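Local atomic coordinates of mevalonate diphosphate decarboxylase (Legionella pneumophila, PDB entry 3LTO), a protein that probably catalyses the ATP-dependent decarboxylation of mevalonate 5-diphosphate to isopentenyl diphosphate, a step in isoprenoid biosynthesis. Residues A[69-72]-A[73-77]; A[78-81]-A[82-86]. All blocks are in the same frame, centred on the assembly; numbering follows the deposited sequence.

Contact 1: A[69-72]-A[73-77]; sequences SVEA and QKRFI. With SO4 (sulfate ion), chain E.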
loop_
_atom_site.group_PDB
_atom_site.type_symbol
_atom_site.label_atom_id
_atom_site.label_comp_id
_atom_site.label_asym_id
_atom_site.label_seq_id
_atom_site.Cartn_x
_atom_site.Cartn_y
_atom_site.Cartn_z
ATOM N N SER A 69 -29.302 -17.597 -2.642
ATOM C CA SER A 69 -27.846 -17.698 -2.696
ATOM C C SER A 69 -27.212 -18.008 -1.356
ATOM O O SER A 69 -27.591 -17.462 -0.326
ATOM C CB SER A 69 -27.222 -16.406 -3.214
ATOM O OG SER A 69 -27.138 -15.454 -2.168
ATOM N N VAL A 70 -26.224 -18.879 -1.391
ATOM C CA VAL A 70 -25.515 -19.246 -0.195
ATOM C C VAL A 70 -24.199 -18.485 -0.212
ATOM O O VAL A 70 -23.853 -17.800 0.745
ATOM C CB VAL A 70 -25.252 -20.760 -0.177
ATOM C CG1 VAL A 70 -24.170 -21.093 0.837
ATOM C CG2 VAL A 70 -26.546 -21.497 0.150
ATOM N N GLU A 71 -23.489 -18.579 -1.330
ATOM C CA GLU A 71 -22.195 -17.932 -1.472
ATOM C C GLU A 71 -22.219 -16.419 -1.299
ATOM O O GLU A 71 -21.381 -15.861 -0.587
ATOM C CB GLU A 71 -21.583 -18.290 -2.825
ATOM C CG GLU A 71 -20.095 -18.006 -2.917
ATOM C CD GLU A 71 -19.321 -18.624 -1.766
ATOM O OE1 GLU A 71 -19.608 -19.788 -1.400
ATOM O OE2 GLU A 71 -18.420 -17.947 -1.238
ATOM N N ALA A 72 -23.172 -15.754 -1.946
ATOM C CA ALA A 72 -23.288 -14.301 -1.853
ATOM C C ALA A 72 -23.629 -13.880 -0.435
ATOM O O ALA A 72 -23.068 -12.922 0.101
ATOM C CB ALA A 72 -24.364 -13.794 -2.803
ATOM N N GLN A 73 -24.557 -14.604 0.168
ATOM C CA GLN A 73 -24.984 -14.300 1.520
ATOM C C GLN A 73 -23.841 -14.499 2.507
ATOM O O GLN A 73 -23.619 -13.673 3.382
ATOM C CB GLN A 73 -26.172 -15.186 1.885
ATOM C CG GLN A 73 -26.733 -14.949 3.264
ATOM C CD GLN A 73 -28.044 -15.666 3.467
ATOM O OE1 GLN A 73 -28.303 -16.697 2.845
ATOM N NE2 GLN A 73 -28.877 -15.136 4.345
ATOM N N LYS A 74 -23.112 -15.596 2.350
ATOM C CA LYS A 74 -21.989 -15.899 3.226
ATOM C C LYS A 74 -20.960 -14.769 3.243
ATOM O O LYS A 74 -20.527 -14.330 4.311
ATOM C CB LYS A 74 -21.309 -17.189 2.778
ATOM C CG LYS A 74 -19.975 -17.421 3.433
ATOM C CD LYS A 74 -19.239 -18.559 2.764
ATOM C CE LYS A 74 -17.754 -18.294 2.715
ATOM N NZ LYS A 74 -17.452 -17.293 1.662
ATOM N N ARG A 75 -20.575 -14.311 2.056
ATOM C CA ARG A 75 -19.597 -13.239 1.925
ATOM C C ARG A 75 -20.090 -11.934 2.536
ATOM O O ARG A 75 -19.346 -11.247 3.228
ATOM C CB ARG A 75 -19.272 -12.996 0.447
ATOM C CG ARG A 75 -18.675 -14.184 -0.287
ATOM C CD ARG A 75 -17.198 -14.336 0.016
ATOM N NE ARG A 75 -16.427 -13.172 -0.419
ATOM C CZ ARG A 75 -15.106 -13.065 -0.294
ATOM N NH1 ARG A 75 -14.404 -14.052 0.253
ATOM N NH2 ARG A 75 -14.485 -11.971 -0.714
ATOM N N PHE A 76 -21.350 -11.597 2.273
ATOM C CA PHE A 76 -21.929 -10.348 2.762
ATOM C C PHE A 76 -22.034 -10.297 4.284
ATOM O O PHE A 76 -21.685 -9.292 4.898
ATOM C CB PHE A 76 -23.309 -10.124 2.121
ATOM C CG PHE A 76 -23.630 -8.669 1.852
ATOM C CD1 PHE A 76 -22.752 -7.873 1.115
ATOM C CD2 PHE A 76 -24.814 -8.102 2.318
ATOM C CE1 PHE A 76 -23.048 -6.534 0.846
ATOM C CE2 PHE A 76 -25.119 -6.770 2.056
ATOM C CZ PHE A 76 -24.233 -5.983 1.317
ATOM N N ILE A 77 -22.518 -11.381 4.886
ATOM C CA ILE A 77 -22.651 -11.453 6.330
ATOM C C ILE A 77 -21.256 -11.478 6.974
ATOM O O ILE A 77 -20.992 -10.744 7.932
ATOM C CB ILE A 77 -23.500 -12.691 6.729
ATOM C CG1 ILE A 77 -24.975 -12.404 6.407
ATOM C CG2 ILE A 77 -23.323 -13.021 8.209
ATOM C CD1 ILE A 77 -25.929 -13.576 6.637
HETATM S S SO4 E . -24.815 -20.154 -4.705
HETATM O O1 SO4 E . -24.846 -18.702 -4.735
HETATM O O2 SO4 E . -26.184 -20.679 -4.533
HETATM O O3 SO4 E . -24.247 -20.663 -5.975
HETATM O O4 SO4 E . -23.986 -20.591 -3.577
#

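Contact 2: A[78-81]-A[82-86]; sequences DHLV and RLKEY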
loop_
_atom_site.group_PDB
_atom_site.type_symbol
_atom_site.label_atom_id
_atom_site.label_comp_id
_atom_site.label_asym_id
_atom_site.label_seq_id
_atom_site.Cartn_x
_atom_site.Cartn_y
_atom_site.Cartn_z
ATOM N N ASP A 78 -20.354 -12.299 6.443
ATOM C CA ASP A 78 -18.997 -12.344 6.989
ATOM C C ASP A 78 -18.389 -10.936 7.020
ATOM O O ASP A 78 -17.638 -10.599 7.937
ATOM C CB ASP A 78 -18.085 -13.247 6.150
ATOM C CG ASP A 78 -18.285 -14.714 6.443
ATOM O OD1 ASP A 78 -18.929 -15.037 7.466
ATOM O OD2 ASP A 78 -17.782 -15.544 5.656
ATOM N N HIS A 79 -18.703 -10.116 6.020
ATOM C CA HIS A 79 -18.149 -8.771 5.988
ATOM C C HIS A 79 -18.706 -7.938 7.133
ATOM O O HIS A 79 -17.998 -7.104 7.695
ATOM C CB HIS A 79 -18.438 -8.080 4.651
ATOM C CG HIS A 79 -17.749 -6.759 4.502
ATOM N ND1 HIS A 79 -16.377 -6.632 4.523
ATOM C CD2 HIS A 79 -18.240 -5.506 4.364
ATOM C CE1 HIS A 79 -16.052 -5.358 4.407
ATOM N NE2 HIS A 79 -17.164 -4.652 4.309
ATOM N N LEU A 80 -19.970 -8.158 7.485
ATOM C CA LEU A 80 -20.546 -7.407 8.590
ATOM C C LEU A 80 -19.858 -7.862 9.871
ATOM O O LEU A 80 -19.461 -7.036 10.690
ATOM C CB LEU A 80 -22.061 -7.631 8.706
ATOM C CG LEU A 80 -22.708 -6.910 9.903
ATOM C CD1 LEU A 80 -22.330 -5.429 9.839
ATOM C CD2 LEU A 80 -24.240 -7.076 9.906
ATOM N N VAL A 81 -19.706 -9.174 10.032
ATOM C CA VAL A 81 -19.051 -9.734 11.216
ATOM C C VAL A 81 -17.670 -9.108 11.337
ATOM O O VAL A 81 -17.257 -8.656 12.408
ATOM C CB VAL A 81 -18.902 -11.273 11.097
ATOM C CG1 VAL A 81 -18.006 -11.813 12.209
ATOM C CG2 VAL A 81 -20.282 -11.936 11.160
ATOM N N ARG A 82 -16.969 -9.079 10.211
ATOM C CA ARG A 82 -15.634 -8.510 10.138
ATOM C C ARG A 82 -15.674 -7.072 10.640
ATOM O O ARG A 82 -14.823 -6.655 11.428
ATOM C CB ARG A 82 -15.133 -8.555 8.683
ATOM C CG ARG A 82 -13.859 -7.760 8.405
ATOM C CD ARG A 82 -13.410 -7.901 6.941
ATOM N NE ARG A 82 -13.244 -9.306 6.581
ATOM C CZ ARG A 82 -13.962 -9.945 5.661
ATOM N NH1 ARG A 82 -14.906 -9.307 4.976
ATOM N NH2 ARG A 82 -13.763 -11.241 5.458
ATOM N N LEU A 83 -16.669 -6.319 10.190
ATOM C CA LEU A 83 -16.788 -4.923 10.598
ATOM C C LEU A 83 -17.127 -4.796 12.079
ATOM O O LEU A 83 -16.597 -3.929 12.768
ATOM C CB LEU A 83 -17.833 -4.202 9.730
ATOM C CG LEU A 83 -17.460 -4.151 8.242
ATOM C CD1 LEU A 83 -18.566 -3.483 7.441
ATOM C CD2 LEU A 83 -16.151 -3.395 8.066
ATOM N N LYS A 84 -17.993 -5.672 12.574
ATOM C CA LYS A 84 -18.372 -5.627 13.978
ATOM C C LYS A 84 -17.179 -5.932 14.874
ATOM O O LYS A 84 -17.006 -5.322 15.931
ATOM C CB LYS A 84 -19.501 -6.619 14.259
ATOM C CG LYS A 84 -20.811 -6.257 13.594
ATOM C CD LYS A 84 -21.937 -7.166 14.060
ATOM C CE LYS A 84 -21.682 -8.624 13.696
ATOM N NZ LYS A 84 -22.858 -9.459 14.057
ATOM N N GLU A 85 -16.351 -6.876 14.446
ATOM C CA GLU A 85 -15.174 -7.233 15.224
ATOM C C GLU A 85 -14.177 -6.077 15.216
ATOM O O GLU A 85 -13.504 -5.827 16.212
ATOM C CB GLU A 85 -14.536 -8.507 14.660
ATOM C CG GLU A 85 -15.526 -9.658 14.590
ATOM C CD GLU A 85 -14.941 -10.921 13.999
ATOM O OE1 GLU A 85 -14.143 -10.830 13.038
ATOM O OE2 GLU A 85 -15.299 -12.007 14.494
ATOM N N TYR A 86 -14.093 -5.364 14.098
ATOM C CA TYR A 86 -13.177 -4.231 14.003
ATOM C C TYR A 86 -13.544 -3.191 15.069
ATOM O O TYR A 86 -12.669 -2.568 15.666
ATOM C CB TYR A 86 -13.254 -3.602 12.607
ATOM C CG TYR A 86 -12.454 -2.323 12.447
ATOM C CD1 TYR A 86 -11.064 -2.348 12.352
ATOM C CD2 TYR A 86 -13.095 -1.085 12.388
ATOM C CE1 TYR A 86 -10.326 -1.165 12.198
ATOM C CE2 TYR A 86 -12.373 0.102 12.236
ATOM C CZ TYR A 86 -10.989 0.056 12.140
ATOM O OH TYR A 86 -10.279 1.226 11.981
#

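Contact 1: A[69-72]-A[73-77]
Glu71 and Lys74, one turn apart, form a salt bridge on the first turn of helix 71-87, the helix of a beta-alpha-beta unit with strands 54-55 and 93-99. Their side chains run alongside each other. The carboxylate oxygen OE2 of Glu71 lies 3.1 Å from Lys74 NZ, which meets it on the syn side but 29° out of the carboxylate plane. In Glu71 a bend at chi2 (52°) swings the carboxylate forward along the helix, toward the lysine. Arg75 runs beside the same glutamate with its aliphatic part: CG is 3.9 Å from Glu71 OE2. The guanidinium goes elsewhere, NH2 donating to Gly146 O, and a second sulfate lies near this arginine.

Backbone bonds start the helix. Lys74 N donates to Val70 O at 2.8 Å, Arg75 N to Glu71 O at 3.2 Å and Phe76 N to Ala72 O at 3.1 Å.

An anion sits at the opening turn. Glu71 N donates to sulfate O4 at 3.1 Å with an N-H...O angle of 160°. CB of Ser69 passes 3.6 Å from sulfate O1. The ion probably came from the crystallisation liquor.

Van der Waals and aromatic contacts face the rest of the domain. The ring of buried Phe76 leads away from the first turn, meets Phe114 of helix 110-129 edge-to-face and also touches Ile95 of strand 93-99. Gln73 and Ser69 touch Trp55 of strand 54-55.

The chemistry is that of a helix N-terminus at the surface: a first-turn amide, with no carbonyl of a preceding helical turn to bind, donates to an anion, and the positive end of the helix dipole would probably favour both the sulfate and the negative charge of Glu71.

Contact 2: A[78-81]-A[82-86]
Arg82 N donates to Asp78 O at 2.8 Å, and the equally short bond from Lys84 N to Leu80 O lies on the same helix, 71-87, which links strands 54-55 and 93-99 of a beta-alpha-beta unit. Leu83 N and Glu85 N continue the i to i+4 pattern, binding His79 O and Val81 O.

The side chain of Arg82 bends at chi3 (-55°) and brings NH1 back to His79 ND1, 3.1 Å away. NH1 lies in the imidazole plane and ND1 in the guanidinium plane, although the two planes are turned 46° against each other and the N-H...N angle of 142° is far from straight. With ND1 accepting, the imidazole proton is probably on NE2, which is hydrogen-bonded to Thr118 OG1 of helix 110-129; the ring is thus held at both nitrogens. Leu83 covers one face of it in a CH-pi contact, CG standing 4.2 Å from the ring centroid.

Leu80 packs CD1 against Lys84 CG at 4.1 Å, and also meets Phe93 and Ile95 of strand 93-99. The ammonium of the buried Lys84 is satisfied beyond the helix by a salt bridge to Asp53 and a hydrogen bond to Gly91 O. On the outer side, Val81 CG1 rests 3.5 Å from Glu85 OE2.

Both contacts are turns of the one helix 71-87, in series, with centres about 14 Å apart. Contact 1 is the surface start of the helix, where half of the touching residues are exposed and charge is handled partly within the first turn, by a salt bridge, and partly by a bound anion, though Arg75 reaches out to Gly146. Contact 2 is partly buried further along, and there the polar ends of His79 and Lys84 find partners elsewhere in the fold, alongside leucine packing. Both press inward on helix 110-129 and strand 93-99: contact 1 chiefly through one aromatic ring, contact 2 through leucines, a histidine and the aliphatic part of a lysine.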